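Local coordinates for cell surface protein (Faecalibacterium prausnitzii A2-165, PDB 4GT6), which is of unknown function but, as an extracellular leucine-rich repeat protein of the BspA type, probably binds other proteins at the cell surface, at residues E337-S343 with L359-S365; I279-A283 with P303-F307; L290-S296 with L313-P319. One frame throughout, in Å; residues are numbered along the deposited sequence. Where two conformers were deposited one is given.

All three contacts join neighbouring turns of one leucine-rich repeat solenoid. Interactions 3 and 1 follow one another along the chain, with centres about 12 Å apart, and meet where strand 315-317 lies beside strand 338-341: Arg338 of interaction 1 reaches Ser315 and Asp317 of interaction 3. Interaction 2, about 14 Å from interaction 3 between centres, joins the same two turns as that contact, so their segments alternate in sequence; Phe307 brings them together, packing on Ile293, Phe295 and Ile316. Interactions 1 and 2 do not touch, their nearest atoms being about 8 Å apart. A sodium ion, at Ser297 and Glu320, lies about 5 Å from the Pro319 side chain.

Interaction 1: E337-S343 with L359-S365; sequences ERIAIPS and LNNIEYS
With CG anti to the backbone N (chi1 -175°) and the chain extended as far as NE, Arg338 reaches across to the carboxylate of Glu363 on the adjacent strand, whose own CG lies anti to the carbonyl carbon (chi1 -62°). The guanidinium grips side-on, one nitrogen to each oxygen: Arg338 NE to Glu363 OE2 at 2.9 Å, nearly straight and in the guanidinium plane, and Arg338 NH2 to Glu363 OE1 at 3.0 Å. Both oxygens are met from above the carboxylate plane, because the two flat groups stand 77° apart. Arginine suits this place because its other N-H groups reach the preceding strand, NH1 to Ser315 and NH2 to Asp317; its charge would probably favour the ionised form of both carboxylates. Asn361 lies alongside, its ND2 3.5 Å from Arg338 CG.

Beneath these side chains runs a parallel ladder. Ile339 N bonds to Asn361 O at 3.0 Å, Ile339 O takes the N-H of Glu363, and Ile341 N meets Glu363 O at 2.8 Å. At the start of the ladder, Glu337 O accepts from both Asn360 N and Asn361 N. On the face opposite Arg338 the branched side chains mesh: Ile339 CG2 touches Leu359 CD1 and Ile362 CG1, while Ile341 CD1 rests on Ile362 CG2 at 3.9 Å. Tyr364 crosses Ile341 CG2 with its CD1, and a water 2.6 Å from Tyr364 OH joins it to Ser343 O.

Strand 338-341 is the middle of a three-stranded parallel sheet, flanked by 315-317 and 361-364. Strand 361-364 is an outermost strand of that sheet, and helix 368-372 follows it, placing Trp371 against Ile341, Ile362 and, edge-to-face, the Tyr364 ring.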
loop_
_atom_site.group_PDB
_atom_site.type_symbol
_atom_site.label_atom_id
_atom_site.label_comp_id
_atom_site.label_asym_id
_atom_site.label_seq_id
_atom_site.Cartn_x
_atom_site.Cartn_y
_atom_site.Cartn_z
ATOM N N GLU A 337 -9.750 7.272 -30.302
ATOM C CA GLU A 337 -10.446 7.906 -31.443
ATOM C C GLU A 337 -11.893 7.489 -31.543
ATOM O O GLU A 337 -12.734 8.283 -31.962
ATOM C CB GLU A 337 -9.777 7.530 -32.790
ATOM C CG GLU A 337 -8.336 7.968 -32.970
ATOM C CD GLU A 337 -7.608 7.352 -34.155
ATOM O OE1 GLU A 337 -8.159 6.424 -34.794
ATOM O OE2 GLU A 337 -6.468 7.787 -34.432
ATOM N N ARG A 338 -12.169 6.215 -31.224
ATOM C CA ARG A 338 -13.479 5.618 -31.381
ATOM C C ARG A 338 -13.941 4.916 -30.118
ATOM O O ARG A 338 -13.185 4.156 -29.507
ATOM C CB ARG A 338 -13.437 4.605 -32.540
ATOM C CG ARG A 338 -14.782 3.973 -32.903
ATOM C CD ARG A 338 -14.586 2.703 -33.708
ATOM N NE ARG A 338 -15.771 1.853 -33.649
ATOM C CZ ARG A 338 -15.906 0.795 -32.855
ATOM N NH1 ARG A 338 -14.903 0.411 -32.072
ATOM N NH2 ARG A 338 -17.030 0.094 -32.861
ATOM N N ILE A 339 -15.206 5.135 -29.761
ATOM C CA ILE A 339 -15.815 4.430 -28.635
ATOM C C ILE A 339 -17.258 4.086 -28.993
ATOM O O ILE A 339 -18.004 4.949 -29.447
ATOM C CB ILE A 339 -15.692 5.155 -27.260
ATOM C CG1 ILE A 339 -16.316 4.274 -26.123
ATOM C CG2 ILE A 339 -16.289 6.572 -27.290
ATOM C CD1 ILE A 339 -15.686 4.394 -24.798
ATOM N N ALA A 340 -17.622 2.813 -28.833
ATOM C CA ALA A 340 -19.004 2.373 -29.050
ATOM C C ALA A 340 -19.685 2.306 -27.683
ATOM O O ALA A 340 -19.194 1.619 -26.789
ATOM C CB ALA A 340 -19.043 1.029 -29.761
ATOM N N ILE A 341 -20.749 3.097 -27.494
ATOM C CA ILE A 341 -21.485 3.170 -26.228
ATOM C C ILE A 341 -22.894 2.568 -26.414
ATOM O O ILE A 341 -23.660 3.069 -27.244
ATOM C CB ILE A 341 -21.539 4.638 -25.715
ATOM C CG1 ILE A 341 -20.095 5.159 -25.401
ATOM C CG2 ILE A 341 -22.474 4.751 -24.485
ATOM C CD1 ILE A 341 -19.953 6.641 -25.136
ATOM N N PRO A 342 -23.253 1.510 -25.645
ATOM C CA PRO A 342 -24.597 0.932 -25.781
ATOM C C PRO A 342 -25.647 1.825 -25.116
ATOM O O PRO A 342 -25.313 2.611 -24.214
ATOM C CB PRO A 342 -24.463 -0.416 -25.073
ATOM C CG PRO A 342 -23.441 -0.179 -24.004
ATOM C CD PRO A 342 -22.459 0.800 -24.610
ATOM N N SER A 343 -26.921 1.670 -25.521
ATOM C CA SER A 343 -28.016 2.486 -24.986
ATOM C C SER A 343 -28.326 2.144 -23.515
ATOM O O SER A 343 -29.011 2.926 -22.851
ATOM C CB SER A 343 -29.271 2.358 -25.849
ATOM O OG SER A 343 -29.700 1.007 -25.903
ATOM N N LEU A 359 -10.474 11.830 -29.576
ATOM C CA LEU A 359 -11.842 11.307 -29.615
ATOM C C LEU A 359 -12.737 12.090 -30.585
ATOM O O LEU A 359 -13.159 13.210 -30.285
ATOM C CB LEU A 359 -12.430 11.283 -28.189
ATOM C CG LEU A 359 -13.734 10.532 -27.951
ATOM C CD1 LEU A 359 -13.633 9.064 -28.400
ATOM C CD2 LEU A 359 -14.112 10.584 -26.471
ATOM N N ASN A 360 -12.999 11.490 -31.765
ATOM C CA ASN A 360 -13.798 12.106 -32.827
ATOM C C ASN A 360 -14.944 11.199 -33.321
ATOM O O ASN A 360 -15.725 11.624 -34.171
ATOM C CB ASN A 360 -12.893 12.507 -34.012
ATOM C CG ASN A 360 -12.073 11.391 -34.636
ATOM O OD1 ASN A 360 -12.456 10.213 -34.658
ATOM N ND2 ASN A 360 -10.939 11.758 -35.222
ATOM N N ASN A 361 -15.045 9.966 -32.804
ATOM C CA ASN A 361 -16.075 9.043 -33.256
ATOM C C ASN A 361 -16.740 8.325 -32.081
ATOM O O ASN A 361 -16.217 7.332 -31.579
ATOM C CB ASN A 361 -15.476 8.034 -34.260
ATOM C CG ASN A 361 -16.449 7.053 -34.878
ATOM O OD1 ASN A 361 -17.677 7.209 -34.832
ATOM N ND2 ASN A 361 -15.905 6.023 -35.506
ATOM N N ILE A 362 -17.916 8.818 -31.670
ATOM C CA ILE A 362 -18.704 8.192 -30.616
ATOM C C ILE A 362 -19.863 7.464 -31.308
ATOM O O ILE A 362 -20.740 8.113 -31.876
ATOM C CB ILE A 362 -19.168 9.208 -29.519
ATOM C CG1 ILE A 362 -17.958 9.819 -28.773
ATOM C CG2 ILE A 362 -20.152 8.553 -28.522
ATOM C CD1 ILE A 362 -18.245 11.122 -27.982
ATOM N N GLU A 363 -19.826 6.119 -31.309
ATOM C CA GLU A 363 -20.871 5.270 -31.895
ATOM C C GLU A 363 -21.879 4.915 -30.809
ATOM O O GLU A 363 -21.621 4.027 -29.998
ATOM C CB GLU A 363 -20.287 3.985 -32.518
ATOM C CG GLU A 363 -19.324 4.180 -33.676
ATOM C CD GLU A 363 -18.819 2.894 -34.305
ATOM O OE1 GLU A 363 -19.302 1.802 -33.923
ATOM O OE2 GLU A 363 -17.936 2.981 -35.188
ATOM N N TYR A 364 -23.010 5.625 -30.771
ATOM C CA TYR A 364 -24.058 5.398 -29.783
ATOM C C TYR A 364 -25.225 4.693 -30.453
ATOM O O TYR A 364 -25.744 5.169 -31.461
ATOM C CB TYR A 364 -24.466 6.726 -29.145
ATOM C CG TYR A 364 -25.564 6.634 -28.110
ATOM C CD1 TYR A 364 -25.359 5.970 -26.901
ATOM C CD2 TYR A 364 -26.789 7.262 -28.312
ATOM C CE1 TYR A 364 -26.356 5.922 -25.926
ATOM C CE2 TYR A 364 -27.780 7.240 -27.338
ATOM C CZ TYR A 364 -27.573 6.542 -26.161
ATOM O OH TYR A 364 -28.569 6.536 -25.220
ATOM N N SER A 365 -25.615 3.534 -29.905
ATOM C CA SER A 365 -26.666 2.691 -30.471
ATOM C C SER A 365 -28.093 3.196 -30.194
ATOM O O SER A 365 -29.040 2.644 -30.755
ATOM C CB SER A 365 -26.511 1.255 -29.984
ATOM O OG SER A 365 -26.461 1.212 -28.569
HETATM O O HOH W 1 -27.348 -0.753 -27.413
HETATM O O HOH W 2 -28.405 5.605 -22.798
#

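Interaction 2: I279-A283 with P303-F307; sequences IGTGA and PESVF. With EDO (1,2-ethanediol), chain B.
Gly282 N donates to Glu304 O at 2.8 Å, close to the carbonyl direction, making the one direct hydrogen bond between the two loops. Beside it, the CA of Gly282 makes a nearly linear CA-H...O contact with Ser305 O (3.3 Å, 165° at the hydrogen), and Thr281 CG2 lies 3.4 Å from Glu304 O. The threonine's OG1 lies anti to the carbonyl carbon (chi1 -63°), which puts the methyl CG2 anti to the backbone N and leaves OG1 to meet a water also bound by Glu304 N. The Thr281 and Glu304 side chains run side by side in the same direction.

Deeper in, the Pro303 ring meets the opposing backbone as well as a side chain: its CG is 3.2 Å from Ile279 O and lies 4.0 Å from Ile279 CG2. The same isoleucine methyl touches Val306 CG2, the two side chains crossing at about a right angle. Compact, branched or cyclic apolar groups suit this buried interior.

Each loop is a type II beta turn, Gly280 to Ala283 and Pro303 to Val306, and the two stack as equivalent turns of successive coils in the leucine-rich repeat solenoid. Gly282, at the third position, has a phi of 56°, which glycine adopts with ease, and its bare CA is the atom that approaches Ser305 O so closely. Ser305 takes the matching place with a similar positive phi.

Farther out, the stacking continues through both neighbouring coils. Thr281 O accepts from Thr258 OG1, and Ala283 pairs through its backbone with Phe261; on the other flank Ser305 pairs with Asp327. An ethanediol, probably from the crystallisation liquor, accepts from Thr281 N at 3.0 Å and is also held by Arg255.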
loop_
_atom_site.group_PDB
_atom_site.type_symbol
_atom_site.label_atom_id
_atom_site.label_comp_id
_atom_site.label_asym_id
_atom_site.label_seq_id
_atom_site.Cartn_x
_atom_site.Cartn_y
_atom_site.Cartn_z
ATOM N N ILE A 279 -15.378 -5.338 -11.840
ATOM C CA ILE A 279 -14.025 -4.781 -11.985
ATOM C C ILE A 279 -13.861 -3.690 -10.944
ATOM O O ILE A 279 -14.751 -2.842 -10.819
ATOM C CB ILE A 279 -13.808 -4.211 -13.410
ATOM C CG1 ILE A 279 -14.113 -5.254 -14.507
ATOM C CG2 ILE A 279 -12.386 -3.682 -13.569
ATOM C CD1 ILE A 279 -14.202 -4.640 -15.926
ATOM N N GLY A 280 -12.725 -3.689 -10.244
ATOM C CA GLY A 280 -12.445 -2.689 -9.227
ATOM C C GLY A 280 -11.918 -1.389 -9.801
ATOM O O GLY A 280 -11.404 -1.343 -10.924
ATOM N N THR A 281 -11.983 -0.335 -8.997
ATOM C CA THR A 281 -11.445 0.992 -9.335
ATOM C C THR A 281 -10.006 0.887 -9.868
ATOM O O THR A 281 -9.184 0.160 -9.297
ATOM C CB THR A 281 -11.453 1.884 -8.072
ATOM O OG1 THR A 281 -12.808 2.063 -7.659
ATOM C CG2 THR A 281 -10.786 3.266 -8.316
ATOM N N GLY A 282 -9.740 1.592 -10.966
ATOM C CA GLY A 282 -8.412 1.705 -11.568
ATOM C C GLY A 282 -7.762 0.378 -11.913
ATOM O O GLY A 282 -6.533 0.279 -11.922
ATOM N N ALA A 283 -8.567 -0.630 -12.251
ATOM C CA ALA A 283 -8.034 -1.958 -12.543
ATOM C C ALA A 283 -6.951 -1.939 -13.617
ATOM O O ALA A 283 -5.986 -2.657 -13.465
ATOM C CB ALA A 283 -9.143 -2.900 -12.944
ATOM N N PRO A 303 -15.697 0.968 -13.669
ATOM C CA PRO A 303 -15.479 1.695 -12.414
ATOM C C PRO A 303 -14.603 2.921 -12.587
ATOM O O PRO A 303 -14.016 3.134 -13.647
ATOM C CB PRO A 303 -14.816 0.644 -11.525
ATOM C CG PRO A 303 -14.041 -0.201 -12.491
ATOM C CD PRO A 303 -14.966 -0.319 -13.681
ATOM N N GLU A 304 -14.473 3.703 -11.520
ATOM C CA GLU A 304 -13.663 4.901 -11.534
ATOM C C GLU A 304 -12.229 4.608 -12.005
ATOM O O GLU A 304 -11.642 3.600 -11.604
ATOM C CB GLU A 304 -13.668 5.487 -10.109
ATOM C CG GLU A 304 -12.709 6.627 -9.843
ATOM C CD GLU A 304 -12.749 6.998 -8.374
ATOM O OE1 GLU A 304 -13.872 7.164 -7.841
ATOM O OE2 GLU A 304 -11.671 7.016 -7.735
ATOM N N SER A 305 -11.702 5.468 -12.913
ATOM C CA SER A 305 -10.327 5.422 -13.444
ATOM C C SER A 305 -9.939 4.059 -14.049
ATOM O O SER A 305 -8.742 3.772 -14.136
ATOM C CB SER A 305 -9.320 5.751 -12.336
ATOM O OG SER A 305 -9.552 7.000 -11.712
ATOM N N VAL A 306 -10.918 3.245 -14.490
ATOM C CA VAL A 306 -10.629 1.862 -14.951
ATOM C C VAL A 306 -9.525 1.823 -16.051
ATOM O O VAL A 306 -8.632 0.985 -15.960
ATOM C CB VAL A 306 -11.895 1.050 -15.344
ATOM C CG1 VAL A 306 -12.715 1.729 -16.447
ATOM C CG2 VAL A 306 -11.550 -0.410 -15.691
ATOM N N PHE A 307 -9.578 2.717 -17.041
ATOM C CA PHE A 307 -8.590 2.801 -18.120
ATOM C C PHE A 307 -7.930 4.172 -18.159
ATOM O O PHE A 307 -7.405 4.565 -19.195
ATOM C CB PHE A 307 -9.239 2.473 -19.482
ATOM C CG PHE A 307 -9.804 1.076 -19.533
ATOM C CD1 PHE A 307 -8.962 -0.036 -19.531
ATOM C CD2 PHE A 307 -11.178 0.866 -19.611
ATOM C CE1 PHE A 307 -9.489 -1.335 -19.553
ATOM C CE2 PHE A 307 -11.703 -0.430 -19.633
ATOM C CZ PHE A 307 -10.858 -1.522 -19.601
HETATM C C1 EDO B . -14.884 -0.696 -6.599
HETATM O O1 EDO B . -13.527 -1.144 -6.504
HETATM C C2 EDO B . -15.611 -1.340 -7.806
HETATM O O2 EDO B . -16.208 -2.574 -7.437
HETATM O O HOH W 3 -15.246 2.740 -8.854
#

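Interaction 3: L290-S296 with L313-P319; sequences LQDIEFS and LKSIDIP
Leu313 opens the contact by putting CD1 against Ile293 CD1 at 3.6 Å, the two side chains crossing at about a right angle; CG anti to the backbone N (chi1 -155°) turns the leucine to that side. The same CD1 lies 3.5 Å from Gln291 O. At Lys314 a water takes the backbone N-H and donates to Gln291 O, bridging the two backbones.

Ile316 sends its long branch inward, so that CD1 touches both Ile293 CD1 and Phe295 CZ, the latter at 3.6 Å and at the edge of the ring. The length of that isoleucine branch lets one methyl reach both. Asp317 contributes backbone: its N-H reaches Ile293 O through a second water, where the strands stand wide apart (Ile293 CA to Ile316 CA 7.3 Å), and its O lies 3.5 Å from Phe295 CD2, while its carboxylate is held by Arg338. Ile318 CD1 makes a looser contact with Phe295 CZ.

Pro319 closes the row with a CH-pi contact, CD over one face of the Phe295 ring, 4.1 Å from the centroid and 29° off its normal. Ile293 CG2 covers the opposite face, 3.7 Å from the ring plane, so proline and isoleucine sandwich the ring. Replacing Phe295 by an alanine is likely to leave Pro319 CD and Ile316 CD1 without the ring they share, and to open a gap between Pro319 and Ile293.

Side chains and waters thus join the edges of two parallel sheets, one ending at 292-294 and the next beginning at 315-317, as successive coils of a leucine-rich repeat solenoid with an aliphatic and aromatic core.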
loop_
_atom_site.group_PDB
_atom_site.type_symbol
_atom_site.label_atom_id
_atom_site.label_comp_id
_atom_site.label_asym_id
_atom_site.label_seq_id
_atom_site.Cartn_x
_atom_site.Cartn_y
_atom_site.Cartn_z
ATOM N N LEU A 290 -1.560 -0.899 -23.612
ATOM C CA LEU A 290 -2.862 -1.567 -23.729
ATOM C C LEU A 290 -3.636 -1.044 -24.930
ATOM O O LEU A 290 -3.960 0.144 -25.003
ATOM C CB LEU A 290 -3.671 -1.461 -22.422
ATOM C CG LEU A 290 -4.964 -2.300 -22.333
ATOM C CD1 LEU A 290 -4.675 -3.817 -22.499
ATOM C CD2 LEU A 290 -5.688 -2.044 -21.010
ATOM N N GLN A 291 -3.927 -1.956 -25.881
ATOM C CA GLN A 291 -4.642 -1.582 -27.101
ATOM C C GLN A 291 -5.937 -2.351 -27.306
ATOM O O GLN A 291 -6.848 -1.819 -27.941
ATOM C CB GLN A 291 -3.751 -1.792 -28.325
ATOM C CG GLN A 291 -2.707 -0.707 -28.518
ATOM C CD GLN A 291 -2.061 -0.824 -29.874
ATOM O OE1 GLN A 291 -0.958 -1.363 -30.018
ATOM N NE2 GLN A 291 -2.744 -0.340 -30.904
ATOM N N ASP A 292 -6.005 -3.611 -26.845
ATOM C CA ASP A 292 -7.206 -4.421 -27.069
ATOM C C ASP A 292 -7.748 -4.988 -25.784
ATOM O O ASP A 292 -6.995 -5.534 -24.975
ATOM C CB ASP A 292 -6.878 -5.574 -28.036
ATOM C CG ASP A 292 -6.443 -5.105 -29.412
ATOM O OD1 ASP A 292 -7.240 -4.423 -30.083
ATOM O OD2 ASP A 292 -5.320 -5.447 -29.826
ATOM N N ILE A 293 -9.049 -4.808 -25.577
ATOM C CA ILE A 293 -9.752 -5.309 -24.399
ATOM C C ILE A 293 -11.003 -6.051 -24.858
ATOM O O ILE A 293 -11.808 -5.473 -25.585
ATOM C CB ILE A 293 -10.127 -4.164 -23.401
ATOM C CG1 ILE A 293 -8.886 -3.407 -22.911
ATOM C CG2 ILE A 293 -10.933 -4.727 -22.190
ATOM C CD1 ILE A 293 -8.966 -1.962 -23.155
ATOM N N GLU A 294 -11.149 -7.320 -24.450
ATOM C CA GLU A 294 -12.341 -8.132 -24.692
ATOM C C GLU A 294 -13.024 -8.259 -23.335
ATOM O O GLU A 294 -12.457 -8.825 -22.399
ATOM C CB GLU A 294 -11.966 -9.491 -25.295
ATOM C CG GLU A 294 -13.160 -10.358 -25.673
ATOM C CD GLU A 294 -12.837 -11.610 -26.466
ATOM O OE1 GLU A 294 -11.855 -11.596 -27.245
ATOM O OE2 GLU A 294 -13.593 -12.601 -26.331
ATOM N N PHE A 295 -14.203 -7.659 -23.206
ATOM C CA PHE A 295 -14.930 -7.618 -21.960
ATOM C C PHE A 295 -15.773 -8.836 -21.717
ATOM O O PHE A 295 -16.270 -9.442 -22.658
ATOM C CB PHE A 295 -15.884 -6.406 -21.974
ATOM C CG PHE A 295 -15.191 -5.069 -21.917
ATOM C CD1 PHE A 295 -14.772 -4.537 -20.703
ATOM C CD2 PHE A 295 -14.953 -4.342 -23.082
ATOM C CE1 PHE A 295 -14.125 -3.295 -20.649
ATOM C CE2 PHE A 295 -14.330 -3.088 -23.026
ATOM C CZ PHE A 295 -13.934 -2.567 -21.810
ATOM N N SER A 296 -16.049 -9.100 -20.433
ATOM C CA SER A 296 -17.011 -10.087 -19.999
ATOM C C SER A 296 -18.421 -9.585 -20.358
ATOM O O SER A 296 -18.685 -8.376 -20.216
ATOM C CB SER A 296 -16.911 -10.248 -18.488
ATOM O OG SER A 296 -18.091 -10.882 -18.018
ATOM N N LEU A 313 -4.627 3.141 -26.236
ATOM C CA LEU A 313 -5.984 2.735 -26.557
ATOM C C LEU A 313 -6.526 3.590 -27.695
ATOM O O LEU A 313 -6.608 4.801 -27.539
ATOM C CB LEU A 313 -6.846 2.885 -25.307
ATOM C CG LEU A 313 -8.073 2.023 -25.209
ATOM C CD1 LEU A 313 -7.730 0.538 -25.496
ATOM C CD2 LEU A 313 -8.687 2.153 -23.802
ATOM N N LYS A 314 -6.850 2.982 -28.840
ATOM C CA LYS A 314 -7.353 3.739 -30.007
ATOM C C LYS A 314 -8.861 3.563 -30.239
ATOM O O LYS A 314 -9.522 4.480 -30.726
ATOM C CB LYS A 314 -6.616 3.308 -31.283
ATOM C CG LYS A 314 -5.273 4.001 -31.488
ATOM C CD LYS A 314 -4.662 3.681 -32.856
ATOM C CE LYS A 314 -5.257 4.489 -33.992
ATOM N NZ LYS A 314 -4.761 4.037 -35.319
ATOM N N SER A 315 -9.369 2.352 -29.982
ATOM C CA SER A 315 -10.761 1.983 -30.204
ATOM C C SER A 315 -11.215 1.061 -29.089
ATOM O O SER A 315 -10.428 0.224 -28.626
ATOM C CB SER A 315 -10.903 1.292 -31.559
ATOM O OG SER A 315 -12.241 0.910 -31.826
ATOM N N ILE A 316 -12.452 1.238 -28.620
ATOM C CA ILE A 316 -12.992 0.385 -27.561
ATOM C C ILE A 316 -14.507 0.243 -27.760
ATOM O O ILE A 316 -15.188 1.208 -28.113
ATOM C CB ILE A 316 -12.591 0.861 -26.127
ATOM C CG1 ILE A 316 -12.946 -0.197 -25.044
ATOM C CG2 ILE A 316 -13.129 2.250 -25.780
ATOM C CD1 ILE A 316 -12.153 -0.100 -23.780
ATOM N N ASP A 317 -15.010 -0.982 -27.570
ATOM C CA ASP A 317 -16.426 -1.309 -27.692
ATOM C C ASP A 317 -16.949 -1.646 -26.305
ATOM O O ASP A 317 -16.547 -2.656 -25.729
ATOM C CB ASP A 317 -16.628 -2.472 -28.670
ATOM C CG ASP A 317 -16.332 -2.072 -30.102
ATOM O OD1 ASP A 317 -15.146 -2.091 -30.492
ATOM O OD2 ASP A 317 -17.272 -1.675 -30.809
ATOM N N ILE A 318 -17.774 -0.763 -25.741
ATOM C CA ILE A 318 -18.334 -0.963 -24.397
ATOM C C ILE A 318 -19.482 -1.980 -24.547
ATOM O O ILE A 318 -20.355 -1.767 -25.399
ATOM C CB ILE A 318 -18.779 0.381 -23.755
ATOM C CG1 ILE A 318 -17.625 1.432 -23.641
ATOM C CG2 ILE A 318 -19.518 0.186 -22.444
ATOM C CD1 ILE A 318 -16.296 0.953 -23.143
ATOM N N PRO A 319 -19.475 -3.103 -23.782
ATOM C CA PRO A 319 -20.506 -4.128 -23.992
ATOM C C PRO A 319 -21.907 -3.696 -23.568
ATOM O O PRO A 319 -22.068 -2.937 -22.612
ATOM C CB PRO A 319 -20.021 -5.311 -23.129
ATOM C CG PRO A 319 -19.178 -4.708 -22.084
ATOM C CD PRO A 319 -18.505 -3.516 -22.745
HETATM O O HOH W 4 -6.991 0.335 -29.562
HETATM O O HOH W 5 -13.153 -3.357 -27.083
#